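Retinol dehydratase (Spodoptera frugiperda, PDB 1X8L) probably works as a sulfotransferase-family enzyme that dehydrates retinol, binding a retinoid and the spent cofactor adenosine-3',5'-diphosphate. Local coordinates at residues 14-19 / 35-40. The protein carries 2 engineered substitutions. Numbering follows the deposited sequence.
Sequences RELNPE and YVKLGP
Arg14 sets off with CG wedged between its own backbone N and carbonyl carbon (chi1 43°), and the chain then bends at chi3 (-77°); this lays it beside Lys37, whose side chain runs the same way. NH1 approaches Lys37 CD obliquely at 3.5 Å, so the two long chains touch through guanidinium and methylene. Their charged ends stay apart: Arg14 NH1 and Lys37 NZ are 5.8 Å from each other, and each cation has its own partners. Arg14 NH2 reaches a salt bridge with Glu20 and a weak bond to Glu15 O, while Lys37 NZ, turned off by the bend at the end of its chain, gives hydrogen bonds to the carbonyls of Gly42 and Gly220.

Beneath these side chains the backbones of Arg14 and Lys37 form an antiparallel hydrogen-bonded pair, Arg14 N to Lys37 O at 2.9 Å and Lys37 N to Arg14 O at 3.1 Å. This pair joins the short edge strand 13-14 to strand 35-38, the middle of a small three-stranded antiparallel sheet completed by 43-46. The sheet is separate from the parallel sheet of the P-loop-type sulfotransferase core, and the helix 18-28 connects its first two strands.

Next to the pair a water bridges the two backbones: it accepts from Leu16 N at 2.8 Å and donates to Tyr35 O. Its other proton goes to Glu15 OE1, 2.7 Å away. The same carboxylate, folded back by a bend at chi2, brings OE2 to 3.9 Å from Val36 CG1 and salt-bridges Arg47. Leu16 meets Lys37 nearly at right angles, its CD2 lying 3.9 Å from Lys37 CG, with Met44 and Val24 also packed against the leucine.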
loop_
_atom_site.group_PDB
_atom_site.type_symbol
_atom_site.label_atom_id
_atom_site.label_comp_id
_atom_site.label_asym_id
_atom_site.label_seq_id
_atom_site.Cartn_x
_atom_site.Cartn_y
_atom_site.Cartn_z
ATOM N N ARG A 14 4.855 -6.374 20.714
ATOM C CA ARG A 14 4.427 -5.028 20.336
ATOM C C ARG A 14 3.614 -5.032 19.061
ATOM O O ARG A 14 3.673 -5.970 18.257
ATOM C CB ARG A 14 5.618 -4.089 20.210
ATOM C CG ARG A 14 6.806 -4.681 19.502
ATOM C CD ARG A 14 7.789 -3.600 18.997
ATOM N NE ARG A 14 7.250 -2.982 17.795
ATOM C CZ ARG A 14 7.723 -3.115 16.560
ATOM N NH1 ARG A 14 8.814 -3.819 16.303
ATOM N NH2 ARG A 14 7.087 -2.517 15.564
ATOM N N GLU A 15 2.829 -3.990 18.917
ATOM C CA GLU A 15 2.012 -3.758 17.760
ATOM C C GLU A 15 2.888 -3.359 16.585
ATOM O O GLU A 15 3.960 -2.788 16.781
ATOM C CB GLU A 15 1.013 -2.622 18.052
ATOM C CG GLU A 15 -0.015 -2.953 19.148
ATOM C CD GLU A 15 -0.791 -4.236 18.843
ATOM O OE1 GLU A 15 -1.158 -4.467 17.671
ATOM O OE2 GLU A 15 -1.036 -5.008 19.780
ATOM N N LEU A 16 2.423 -3.669 15.376
ATOM C CA LEU A 16 3.034 -3.145 14.155
ATOM C C LEU A 16 2.911 -1.622 14.096
ATOM O O LEU A 16 1.888 -1.068 14.504
ATOM C CB LEU A 16 2.385 -3.760 12.899
ATOM C CG LEU A 16 2.493 -5.283 12.782
ATOM C CD1 LEU A 16 2.068 -5.814 11.380
ATOM C CD2 LEU A 16 3.884 -5.722 13.120
ATOM N N ASN A 17 3.967 -0.975 13.588
ATOM C CA ASN A 17 4.000 0.466 13.374
ATOM C C ASN A 17 3.320 0.751 12.030
ATOM O O ASN A 17 2.926 -0.178 11.362
ATOM C CB ASN A 17 5.444 1.023 13.453
ATOM C CG ASN A 17 6.374 0.541 12.294
ATOM O OD1 ASN A 17 5.942 0.341 11.141
ATOM N ND2 ASN A 17 7.664 0.377 12.613
ATOM N N PRO A 18 3.112 2.010 11.663
ATOM C CA PRO A 18 2.428 2.312 10.391
ATOM C C PRO A 18 3.072 1.751 9.120
ATOM O O PRO A 18 2.343 1.172 8.334
ATOM C CB PRO A 18 2.364 3.849 10.375
ATOM C CG PRO A 18 2.395 4.214 11.842
ATOM C CD PRO A 18 3.357 3.228 12.457
ATOM N N GLU A 19 4.379 1.887 8.929
ATOM C CA GLU A 19 5.028 1.392 7.698
ATOM C C GLU A 19 4.844 -0.143 7.583
ATOM O O GLU A 19 4.576 -0.686 6.511
ATOM C CB GLU A 19 6.513 1.781 7.685
ATOM C CG GLU A 19 7.351 1.162 6.567
ATOM C CD GLU A 19 8.779 1.710 6.517
ATOM O OE1 GLU A 19 9.045 2.786 7.105
ATOM O OE2 GLU A 19 9.650 1.064 5.888
ATOM N N TYR A 35 -1.423 -9.614 13.239
ATOM C CA TYR A 35 -0.123 -10.037 13.749
ATOM C C TYR A 35 0.348 -9.178 14.909
ATOM O O TYR A 35 -0.015 -8.026 15.009
ATOM C CB TYR A 35 0.962 -9.856 12.676
ATOM C CG TYR A 35 0.967 -10.799 11.512
ATOM C CD1 TYR A 35 0.783 -10.321 10.218
ATOM C CD2 TYR A 35 1.249 -12.146 11.676
ATOM C CE1 TYR A 35 0.811 -11.169 9.127
ATOM C CE2 TYR A 35 1.298 -13.006 10.582
ATOM C CZ TYR A 35 1.064 -12.504 9.308
ATOM O OH TYR A 35 1.106 -13.320 8.204
ATOM N N VAL A 36 1.208 -9.744 15.745
ATOM C CA VAL A 36 2.112 -8.954 16.578
ATOM C C VAL A 36 3.534 -9.473 16.456
ATOM O O VAL A 36 3.764 -10.597 15.962
ATOM C CB VAL A 36 1.687 -8.906 18.094
ATOM C CG1 VAL A 36 0.309 -8.338 18.222
ATOM C CG2 VAL A 36 1.785 -10.279 18.758
ATOM N N LYS A 37 4.479 -8.640 16.904
ATOM C CA LYS A 37 5.898 -8.973 16.932
ATOM C C LYS A 37 6.272 -9.396 18.348
ATOM O O LYS A 37 6.054 -8.664 19.298
ATOM C CB LYS A 37 6.753 -7.780 16.498
ATOM C CG LYS A 37 6.774 -7.549 14.941
ATOM C CD LYS A 37 8.003 -6.697 14.490
ATOM C CE LYS A 37 8.361 -6.880 13.013
ATOM N NZ LYS A 37 8.778 -8.312 12.575
ATOM N N LEU A 38 6.890 -10.561 18.464
ATOM C CA LEU A 38 7.079 -11.238 19.741
ATOM C C LEU A 38 8.560 -11.399 20.048
ATOM O O LEU A 38 9.267 -12.092 19.316
ATOM C CB LEU A 38 6.411 -12.626 19.703
ATOM C CG LEU A 38 6.429 -13.473 20.986
ATOM C CD1 LEU A 38 5.920 -12.629 22.149
ATOM C CD2 LEU A 38 5.630 -14.767 20.894
ATOM N N GLY A 39 9.006 -10.754 21.127
ATOM C CA GLY A 39 10.348 -10.925 21.687
ATOM C C GLY A 39 11.322 -10.007 20.994
ATOM O O GLY A 39 10.916 -9.272 20.097
ATOM N N PRO A 40 12.598 -10.048 21.386
ATOM C CA PRO A 40 13.588 -9.085 20.863
ATOM C C PRO A 40 13.896 -9.228 19.356
ATOM O O PRO A 40 14.259 -8.256 18.719
ATOM C CB PRO A 40 14.838 -9.276 21.780
ATOM C CG PRO A 40 14.628 -10.567 22.547
ATOM C CD PRO A 40 13.195 -11.032 22.313
HETATM O O HOH W 1 0.068 -5.132 15.317
#